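Local coordinates for lantibiotic dehydratase (Microbispora corallina, PDB 5EHK), which probably dehydrates serine and threonine residues of the NAI-107 precursor peptide, using glutamyl-tRNA as cosubstrate, during biosynthesis of this lantibiotic, at residues Ala392-Ser397 and Asp490-Ala495; Leu396-Arg401 and Leu662-Asp667; Ser459-Arg464 and Ala485-Asp490. One frame throughout, in Å; residues are numbered along the deposited sequence.

Interaction 1 of 3, residues Ala392-Ser397 and Asp490-Ala495; sequences ALWRLS and DEAAPA
The CA atoms of the two segments come nearest at R395 and A492, with R395 CA 5.7 Å from A492 CA. The first segment is the C-terminal end of helix 380-395 and the turn after it. The second is an extended loop that enters a short 3-10 segment at P494. No hydrogen bond joins the two segments; the W394 ring packs on a methyl and a peptide of the loop.

W394 carries most of the contact. Its CG is anti to the backbone N (chi1 -177°), which sends the indole out from the helix end toward the loop. A492 points its methyl at the ring. The CB sits over one face of the six-membered ring, 3.8 Å from A492 CB to the W394 ring centroid and 25° off the ring normal. This is a CH-pi contact. The methyl is offset toward the rim and lies nearest the outer carbons, with A492 CB 3.5 Å from W394 CZ3. The next peptide meets the rim of the same ring: A493 O lies at its edge, close to W394 CH2. The loop therefore bends round the indole and touches both a face and an edge.

W394 also closes the helix end. Its carbonyl accepts two bonds from S397, one from the side chain (S397 OG to W394 O, 2.6 Å) and one from the backbone (S397 N to W394 O, 3.1 Å). R661 also ties this corner together: its carbonyl accepts from W394 NE1, and its guanidinium forms a salt bridge with D490. R395 turns to E481 of helix 481-487 for its own salt bridge.

This is a helix C-terminus packed on a loop by a CH-pi contact. It joins helix 380-395 to the loop between helix 481-487 and strand 500-508.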
loop_
_atom_site.group_PDB
_atom_site.type_symbol
_atom_site.label_atom_id
_atom_site.label_comp_id
_atom_site.label_asym_id
_atom_site.label_seq_id
_atom_site.Cartn_x
_atom_site.Cartn_y
_atom_site.Cartn_z
ATOM N N ALA A 392 30.643 -10.392 2.626
ATOM C CA ALA A 392 30.245 -9.419 1.632
ATOM C C ALA A 392 28.721 -9.351 1.524
ATOM O O ALA A 392 28.128 -8.263 1.556
ATOM C CB ALA A 392 30.853 -9.776 0.291
ATOM N N LEU A 393 28.111 -10.526 1.369
ATOM C CA LEU A 393 26.664 -10.672 1.348
ATOM C C LEU A 393 26.029 -10.108 2.601
ATOM O O LEU A 393 24.940 -9.551 2.554
ATOM C CB LEU A 393 26.258 -12.130 1.200
ATOM C CG LEU A 393 26.485 -12.690 -0.201
ATOM C CD1 LEU A 393 25.869 -14.072 -0.287
ATOM C CD2 LEU A 393 25.943 -11.771 -1.293
ATOM N N TRP A 394 26.684 -10.278 3.736
ATOM C CA TRP A 394 26.106 -9.740 4.951
ATOM C C TRP A 394 26.154 -8.227 4.934
ATOM O O TRP A 394 25.173 -7.583 5.260
ATOM C CB TRP A 394 26.794 -10.296 6.203
ATOM C CG TRP A 394 26.177 -9.809 7.483
ATOM C CD1 TRP A 394 24.991 -10.200 8.019
ATOM C CD2 TRP A 394 26.738 -8.857 8.397
ATOM N NE1 TRP A 394 24.769 -9.535 9.207
ATOM C CE2 TRP A 394 25.832 -8.712 9.458
ATOM C CE3 TRP A 394 27.920 -8.120 8.421
ATOM C CZ2 TRP A 394 26.071 -7.863 10.521
ATOM C CZ3 TRP A 394 28.151 -7.275 9.474
ATOM C CH2 TRP A 394 27.236 -7.148 10.508
ATOM N N ARG A 395 27.276 -7.649 4.519
ATOM C CA ARG A 395 27.395 -6.201 4.583
ATOM C C ARG A 395 26.402 -5.533 3.637
ATOM O O ARG A 395 25.994 -4.393 3.870
ATOM C CB ARG A 395 28.820 -5.736 4.289
ATOM C CG ARG A 395 29.869 -6.152 5.299
ATOM C CD ARG A 395 31.274 -5.798 4.777
ATOM N NE ARG A 395 31.467 -4.356 4.617
ATOM C CZ ARG A 395 32.298 -3.814 3.731
ATOM N NH1 ARG A 395 32.992 -4.591 2.901
ATOM N NH2 ARG A 395 32.425 -2.494 3.660
ATOM N N LEU A 396 26.034 -6.272 2.589
ATOM C CA LEU A 396 25.168 -5.826 1.494
ATOM C C LEU A 396 23.687 -6.108 1.736
ATOM O O LEU A 396 22.831 -5.822 0.891
ATOM C CB LEU A 396 25.573 -6.554 0.211
ATOM C CG LEU A 396 26.907 -6.126 -0.392
ATOM C CD1 LEU A 396 27.187 -6.898 -1.671
ATOM C CD2 LEU A 396 26.943 -4.624 -0.625
ATOM N N SER A 397 23.398 -6.700 2.880
ATOM C CA SER A 397 22.047 -7.105 3.245
ATOM C C SER A 397 21.185 -5.897 3.651
ATOM O O SER A 397 21.713 -4.806 3.902
ATOM C CB SER A 397 22.129 -8.136 4.378
ATOM O OG SER A 397 22.635 -7.531 5.554
ATOM N N ASP A 490 23.791 0.742 4.747
ATOM C CA ASP A 490 24.423 1.372 5.892
ATOM C C ASP A 490 25.623 0.562 6.335
ATOM O O ASP A 490 25.947 -0.474 5.731
ATOM C CB ASP A 490 23.443 1.559 7.062
ATOM C CG ASP A 490 23.071 0.250 7.751
ATOM O OD1 ASP A 490 23.317 -0.850 7.199
ATOM O OD2 ASP A 490 22.520 0.330 8.867
ATOM N N GLU A 491 26.267 1.030 7.403
ATOM C CA GLU A 491 27.381 0.306 8.000
ATOM C C GLU A 491 26.835 -0.767 8.947
ATOM O O GLU A 491 26.332 -0.469 10.038
ATOM C CB GLU A 491 28.340 1.268 8.720
ATOM C CG GLU A 491 29.712 1.375 8.067
ATOM C CD GLU A 491 30.865 1.193 9.060
ATOM O OE1 GLU A 491 31.206 2.161 9.781
ATOM O OE2 GLU A 491 31.442 0.083 9.113
ATOM N N ALA A 492 26.933 -2.022 8.510
ATOM C CA ALA A 492 26.396 -3.138 9.280
ATOM C C ALA A 492 27.135 -3.361 10.619
ATOM O O ALA A 492 28.320 -3.657 10.643
ATOM C CB ALA A 492 26.403 -4.393 8.431
ATOM N N ALA A 493 26.410 -3.255 11.725
ATOM C CA ALA A 493 26.992 -3.360 13.054
ATOM C C ALA A 493 27.308 -4.796 13.469
ATOM O O ALA A 493 26.477 -5.694 13.300
ATOM C CB ALA A 493 26.049 -2.739 14.061
ATOM N N PRO A 494 28.490 -5.013 14.071
ATOM C CA PRO A 494 28.878 -6.368 14.504
ATOM C C PRO A 494 27.916 -7.009 15.527
ATOM O O PRO A 494 27.826 -8.234 15.570
ATOM C CB PRO A 494 30.291 -6.164 15.079
ATOM C CG PRO A 494 30.387 -4.695 15.348
ATOM C CD PRO A 494 29.582 -4.046 14.272
ATOM N N ALA A 495 27.202 -6.204 16.308
ATOM C CA ALA A 495 26.223 -6.741 17.251
ATOM C C ALA A 495 25.054 -7.435 16.566
ATOM O O ALA A 495 24.300 -8.159 17.203
ATOM C CB ALA A 495 25.703 -5.640 18.143
#

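Interaction 2 of 3, residues Leu396-Arg401 and Leu662-Asp667; sequences LSPPRR and LWEPWD
E664 reaches P398 through a chi1 of -55°, which places its CG anti to its own carbonyl carbon, and through an extended chain beyond CG. The side chain then passes obliquely across the proline ring. W666 has its CG anti to the backbone N instead (chi1 174°). That swings the indole toward L396.

At P398 the carboxylate lies beside the ring carbons. P398 CG is 3.7 Å from E664 OE2, and P398 CD is 3.8 Å from E664 CD. This is van der Waals contact between a carboxylate and a pyrrolidine ring, with no hydrogen bond. R400 NH2 lies 5.5 Å from E664 OE2. At that range the opposite charges do not touch, though they may still attract weakly.

The CA atoms come nearest at S397 and W663, where S397 CA is 5.3 Å from W663 CA. S397 turns its CB to the other segment, with S397 CB 3.7 Å from L662 O. At the W666 end of the contact, L396 CD1 meets the ring edge, near its plane, 3.8 Å from W666 CZ3. W666 also packs on L487 of helix 481-487.

No direct hydrogen bond crosses between the two segments. One water joins them instead. It donates to P398 O at 3.1 Å and to L662 O at 3.0 Å, and so gives these two carbonyls a shared donor. A direct polar tie nearby comes from R661, whose NH2 binds S397 O. The W663 indole, which leaves its CA away from segment 396-401, meets H531 and packs on L501 and L503 of strand 500-508.

Two loops without regular structure meet here, joined by a water bridge between carbonyls, and P399 forms the centre of an inverse gamma turn in one of them.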
loop_
_atom_site.group_PDB
_atom_site.type_symbol
_atom_site.label_atom_id
_atom_site.label_comp_id
_atom_site.label_asym_id
_atom_site.label_seq_id
_atom_site.Cartn_x
_atom_site.Cartn_y
_atom_site.Cartn_z
ATOM N N LEU A 396 26.034 -6.272 2.589
ATOM C CA LEU A 396 25.168 -5.826 1.494
ATOM C C LEU A 396 23.687 -6.108 1.736
ATOM O O LEU A 396 22.831 -5.822 0.891
ATOM C CB LEU A 396 25.573 -6.554 0.211
ATOM C CG LEU A 396 26.907 -6.126 -0.392
ATOM C CD1 LEU A 396 27.187 -6.898 -1.671
ATOM C CD2 LEU A 396 26.943 -4.624 -0.625
ATOM N N SER A 397 23.398 -6.700 2.880
ATOM C CA SER A 397 22.047 -7.105 3.245
ATOM C C SER A 397 21.185 -5.897 3.651
ATOM O O SER A 397 21.713 -4.806 3.902
ATOM C CB SER A 397 22.129 -8.136 4.378
ATOM O OG SER A 397 22.635 -7.531 5.554
ATOM N N PRO A 398 19.853 -6.073 3.659
ATOM C CA PRO A 398 18.936 -5.006 4.122
ATOM C C PRO A 398 19.170 -4.550 5.584
ATOM O O PRO A 398 19.497 -5.355 6.450
ATOM C CB PRO A 398 17.555 -5.653 3.992
ATOM C CG PRO A 398 17.740 -6.785 2.959
ATOM C CD PRO A 398 19.139 -7.261 3.144
ATOM N N PRO A 399 18.990 -3.251 5.858
ATOM C CA PRO A 399 19.221 -2.682 7.196
ATOM C C PRO A 399 18.048 -2.972 8.134
ATOM O O PRO A 399 17.284 -2.095 8.535
ATOM C CB PRO A 399 19.354 -1.182 6.911
ATOM C CG PRO A 399 18.489 -0.971 5.731
ATOM C CD PRO A 399 18.596 -2.219 4.884
ATOM N N ARG A 400 17.942 -4.237 8.488
ATOM C CA ARG A 400 16.775 -4.787 9.146
ATOM C C ARG A 400 17.251 -5.824 10.189
ATOM O O ARG A 400 18.296 -6.435 10.005
ATOM C CB ARG A 400 15.922 -5.462 8.059
ATOM C CG ARG A 400 14.577 -5.940 8.522
ATOM C CD ARG A 400 14.003 -6.991 7.602
ATOM N NE ARG A 400 14.236 -6.721 6.187
ATOM C CZ ARG A 400 13.621 -5.758 5.506
ATOM N NH1 ARG A 400 12.750 -4.966 6.125
ATOM N NH2 ARG A 400 13.886 -5.571 4.216
ATOM N N ARG A 401 16.530 -6.010 11.289
ATOM C CA ARG A 401 16.782 -7.173 12.162
ATOM C C ARG A 401 15.601 -8.152 12.120
ATOM O O ARG A 401 14.444 -7.754 12.219
ATOM C CB ARG A 401 17.121 -6.740 13.597
ATOM C CG ARG A 401 18.594 -6.331 13.768
ATOM C CD ARG A 401 18.771 -5.016 14.573
ATOM N NE ARG A 401 18.054 -3.934 13.912
ATOM C CZ ARG A 401 18.421 -3.407 12.739
ATOM N NH1 ARG A 401 19.517 -3.857 12.123
ATOM N NH2 ARG A 401 17.705 -2.428 12.169
ATOM N N LEU A 662 19.985 -10.511 8.679
ATOM C CA LEU A 662 20.036 -11.746 7.907
ATOM C C LEU A 662 20.516 -11.566 6.480
ATOM O O LEU A 662 19.914 -10.826 5.721
ATOM C CB LEU A 662 18.653 -12.368 7.863
ATOM C CG LEU A 662 17.888 -12.600 9.160
ATOM C CD1 LEU A 662 16.506 -13.078 8.769
ATOM C CD2 LEU A 662 18.574 -13.639 9.999
ATOM N N TRP A 663 21.558 -12.301 6.101
ATOM C CA TRP A 663 22.132 -12.212 4.764
ATOM C C TRP A 663 21.083 -12.647 3.710
ATOM O O TRP A 663 20.158 -13.407 4.014
ATOM C CB TRP A 663 23.374 -13.109 4.690
ATOM C CG TRP A 663 22.981 -14.521 4.528
ATOM C CD1 TRP A 663 22.562 -15.374 5.503
ATOM C CD2 TRP A 663 22.889 -15.236 3.293
ATOM N NE1 TRP A 663 22.229 -16.593 4.954
ATOM C CE2 TRP A 663 22.415 -16.536 3.598
ATOM C CE3 TRP A 663 23.156 -14.906 1.959
ATOM C CZ2 TRP A 663 22.206 -17.509 2.620
ATOM C CZ3 TRP A 663 22.947 -15.866 0.980
ATOM C CH2 TRP A 663 22.479 -17.157 1.318
ATOM N N GLU A 664 21.212 -12.159 2.477
ATOM C CA GLU A 664 20.354 -12.612 1.381
ATOM C C GLU A 664 21.214 -12.742 0.158
ATOM O O GLU A 664 22.278 -12.133 0.086
ATOM C CB GLU A 664 19.293 -11.570 1.060
ATOM C CG GLU A 664 18.427 -11.122 2.192
ATOM C CD GLU A 664 17.265 -10.285 1.704
ATOM O OE1 GLU A 664 17.347 -9.748 0.572
ATOM O OE2 GLU A 664 16.279 -10.147 2.457
ATOM N N PRO A 665 20.745 -13.487 -0.843
ATOM C CA PRO A 665 21.442 -13.531 -2.130
ATOM C C PRO A 665 21.632 -12.161 -2.751
ATOM O O PRO A 665 21.029 -11.191 -2.311
ATOM C CB PRO A 665 20.489 -14.333 -2.986
ATOM C CG PRO A 665 19.887 -15.267 -2.050
ATOM C CD PRO A 665 19.687 -14.504 -0.775
ATOM N N TRP A 666 22.464 -12.101 -3.785
ATOM C CA TRP A 666 22.701 -10.881 -4.539
ATOM C C TRP A 666 21.380 -10.376 -5.143
ATOM O O TRP A 666 20.649 -11.122 -5.811
ATOM C CB TRP A 666 23.753 -11.134 -5.638
ATOM C CG TRP A 666 23.951 -9.962 -6.540
ATOM C CD1 TRP A 666 23.338 -9.736 -7.740
ATOM C CD2 TRP A 666 24.800 -8.841 -6.300
ATOM N NE1 TRP A 666 23.767 -8.542 -8.270
ATOM C CE2 TRP A 666 24.661 -7.970 -7.398
ATOM C CE3 TRP A 666 25.669 -8.486 -5.260
ATOM C CZ2 TRP A 666 25.356 -6.754 -7.482
ATOM C CZ3 TRP A 666 26.369 -7.279 -5.345
ATOM C CH2 TRP A 666 26.199 -6.428 -6.445
ATOM N N ASP A 667 21.089 -9.098 -4.901
ATOM C CA ASP A 667 19.830 -8.513 -5.362
ATOM C C ASP A 667 20.019 -7.502 -6.523
ATOM O O ASP A 667 20.607 -6.420 -6.359
ATOM C CB ASP A 667 19.083 -7.896 -4.169
ATOM C CG ASP A 667 17.714 -7.361 -4.545
ATOM O OD1 ASP A 667 17.078 -7.928 -5.452
ATOM O OD2 ASP A 667 17.251 -6.404 -3.897
HETATM O O HOH W 1 18.596 -8.307 6.537
#

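Interaction 3 of 3, residues Ser459-Arg464 and Ala485-Asp490; sequences SAALAR and AELAYD
L487 of helix 481-487 points its two methyls at the start of helix 460-471. Its CB packs on CD2 of L396, in a neighbouring loop. From there CG is set anti to the carbonyl carbon (chi1 -55°), and the chain runs on to the other helix. CD1 meets one methyl of L462, with L487 CD1 3.9 Å from L462 CD1. CD2 has more neighbours: L487 CD2 lies 3.5 Å from L462 CD1 and 3.6 Å from A461 CB. S459 OG borders the same methyl. The L462 and L487 side chains cross at about a right angle. L462 CD1 also meets W666, and L462 touches L671.

A salt bridge flanks this apolar patch. R464 NH2 is 2.7 Å from E486 OE2. The oxygen sits at the guanidinium edge, near its plane, and the two flat groups are only 24° apart. Contact is through a single nitrogen and a single oxygen. A461 CB also touches that oxygen and lies between the leucines and the ion pair.

S459 is the N-cap of helix 460-471. S459 OG accepts from L462 N at 3.2 Å in a nearly straight bond (171°). Residues of this helix also pack on the second subunit, A463 on M674 and R464 on Q696 of that chain.

Helix 460-471 thus begins with a serine N-cap and packs its first turn on helix 481-487, beside the subunit interface.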
loop_
_atom_site.group_PDB
_atom_site.type_symbol
_atom_site.label_atom_id
_atom_site.label_comp_id
_atom_site.label_asym_id
_atom_site.label_seq_id
_atom_site.Cartn_x
_atom_site.Cartn_y
_atom_site.Cartn_z
ATOM N N SER A 459 19.134 1.305 -8.179
ATOM C CA SER A 459 20.443 1.810 -7.796
ATOM C C SER A 459 21.172 2.421 -8.967
ATOM O O SER A 459 21.386 1.750 -9.973
ATOM C CB SER A 459 21.297 0.672 -7.239
ATOM O OG SER A 459 22.526 1.176 -6.754
ATOM N N ALA A 460 21.564 3.685 -8.841
ATOM C CA ALA A 460 22.403 4.306 -9.855
ATOM C C ALA A 460 23.703 3.512 -9.918
ATOM O O ALA A 460 24.241 3.262 -10.991
ATOM C CB ALA A 460 22.672 5.761 -9.534
ATOM N N ALA A 461 24.189 3.109 -8.749
ATOM C CA ALA A 461 25.405 2.315 -8.621
ATOM C C ALA A 461 25.374 0.990 -9.400
ATOM O O ALA A 461 26.243 0.712 -10.227
ATOM C CB ALA A 461 25.661 2.048 -7.160
ATOM N N LEU A 462 24.366 0.175 -9.133
ATOM C CA LEU A 462 24.189 -1.065 -9.874
ATOM C C LEU A 462 24.056 -0.818 -11.383
ATOM O O LEU A 462 24.646 -1.538 -12.185
ATOM C CB LEU A 462 22.959 -1.814 -9.367
ATOM C CG LEU A 462 23.141 -3.142 -8.638
ATOM C CD1 LEU A 462 24.399 -3.120 -7.789
ATOM C CD2 LEU A 462 21.892 -3.440 -7.788
ATOM N N ALA A 463 23.298 0.203 -11.776
ATOM C CA ALA A 463 23.064 0.439 -13.199
ATOM C C ALA A 463 24.369 0.718 -13.955
ATOM O O ALA A 463 24.557 0.210 -15.060
ATOM C CB ALA A 463 22.034 1.552 -13.420
ATOM N N ARG A 464 25.251 1.525 -13.367
ATOM C CA ARG A 464 26.553 1.802 -13.969
ATOM C C ARG A 464 27.345 0.525 -14.236
ATOM O O ARG A 464 27.965 0.359 -15.299
ATOM C CB ARG A 464 27.381 2.713 -13.079
ATOM C CG ARG A 464 27.088 4.174 -13.239
ATOM C CD ARG A 464 28.194 4.973 -12.587
ATOM N NE ARG A 464 28.321 4.591 -11.187
ATOM C CZ ARG A 464 27.602 5.123 -10.201
ATOM N NH1 ARG A 464 26.730 6.094 -10.458
ATOM N NH2 ARG A 464 27.773 4.699 -8.952
ATOM N N ALA A 485 31.203 -0.328 -0.608
ATOM C CA ALA A 485 30.914 0.900 0.123
ATOM C C ALA A 485 29.801 1.751 -0.516
ATOM O O ALA A 485 29.234 2.634 0.140
ATOM C CB ALA A 485 32.173 1.727 0.280
ATOM N N GLU A 486 29.501 1.493 -1.789
ATOM C CA GLU A 486 28.504 2.274 -2.505
ATOM C C GLU A 486 27.140 1.633 -2.459
ATOM O O GLU A 486 26.132 2.320 -2.596
ATOM C CB GLU A 486 28.838 2.426 -3.989
ATOM C CG GLU A 486 29.547 3.683 -4.379
ATOM C CD GLU A 486 29.648 3.779 -5.879
ATOM O OE1 GLU A 486 30.687 3.384 -6.468
ATOM O OE2 GLU A 486 28.639 4.241 -6.473
ATOM N N LEU A 487 27.098 0.317 -2.306
ATOM C CA LEU A 487 25.836 -0.394 -2.345
ATOM C C LEU A 487 25.234 -0.572 -0.974
ATOM O O LEU A 487 24.052 -0.862 -0.859
ATOM C CB LEU A 487 26.046 -1.758 -2.982
ATOM C CG LEU A 487 26.693 -1.653 -4.361
ATOM C CD1 LEU A 487 27.111 -3.005 -4.921
ATOM C CD2 LEU A 487 25.695 -0.998 -5.274
ATOM N N ALA A 488 26.043 -0.395 0.062
ATOM C CA ALA A 488 25.613 -0.699 1.425
ATOM C C ALA A 488 24.530 0.281 1.844
ATOM O O ALA A 488 24.732 1.487 1.768
ATOM C CB ALA A 488 26.815 -0.639 2.389
ATOM N N TYR A 489 23.402 -0.231 2.330
ATOM C CA TYR A 489 22.340 0.635 2.823
ATOM C C TYR A 489 22.816 1.341 4.076
ATOM O O TYR A 489 22.298 2.390 4.442
ATOM C CB TYR A 489 21.076 -0.161 3.150
ATOM C CG TYR A 489 20.410 -0.829 1.968
ATOM C CD1 TYR A 489 19.539 -0.117 1.140
ATOM C CD2 TYR A 489 20.611 -2.179 1.699
ATOM C CE1 TYR A 489 18.908 -0.727 0.054
ATOM C CE2 TYR A 489 19.981 -2.804 0.616
ATOM C CZ TYR A 489 19.136 -2.065 -0.203
ATOM O OH TYR A 489 18.513 -2.662 -1.268
ATOM N N ASP A 490 23.791 0.742 4.747
ATOM C CA ASP A 490 24.423 1.372 5.892
ATOM C C ASP A 490 25.623 0.562 6.335
ATOM O O ASP A 490 25.947 -0.474 5.731
ATOM C CB ASP A 490 23.443 1.559 7.062
ATOM C CG ASP A 490 23.071 0.250 7.751
ATOM O OD1 ASP A 490 23.317 -0.850 7.199
ATOM O OD2 ASP A 490 22.520 0.330 8.867
#

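The three contacts adjoin one another in the N-terminal family region. Interactions 1 and 2 both use the chain just after helix 380-395, share L396 and S397, and have centres about 8 Å apart. L393 packs on W663, which brings the two contacts together. Interaction 1 is a surface contact, while interactions 2 and 3 are partly buried. Interaction 3 shares D490 with interaction 1 and meets interaction 2 where L462 packs on W666. The chemistry differs. Interaction 1 uses an aromatic face, and interaction 2 a water bridge with proline packing. Interaction 3 joins helices by leucines and a salt bridge, and it alone reaches the second subunit.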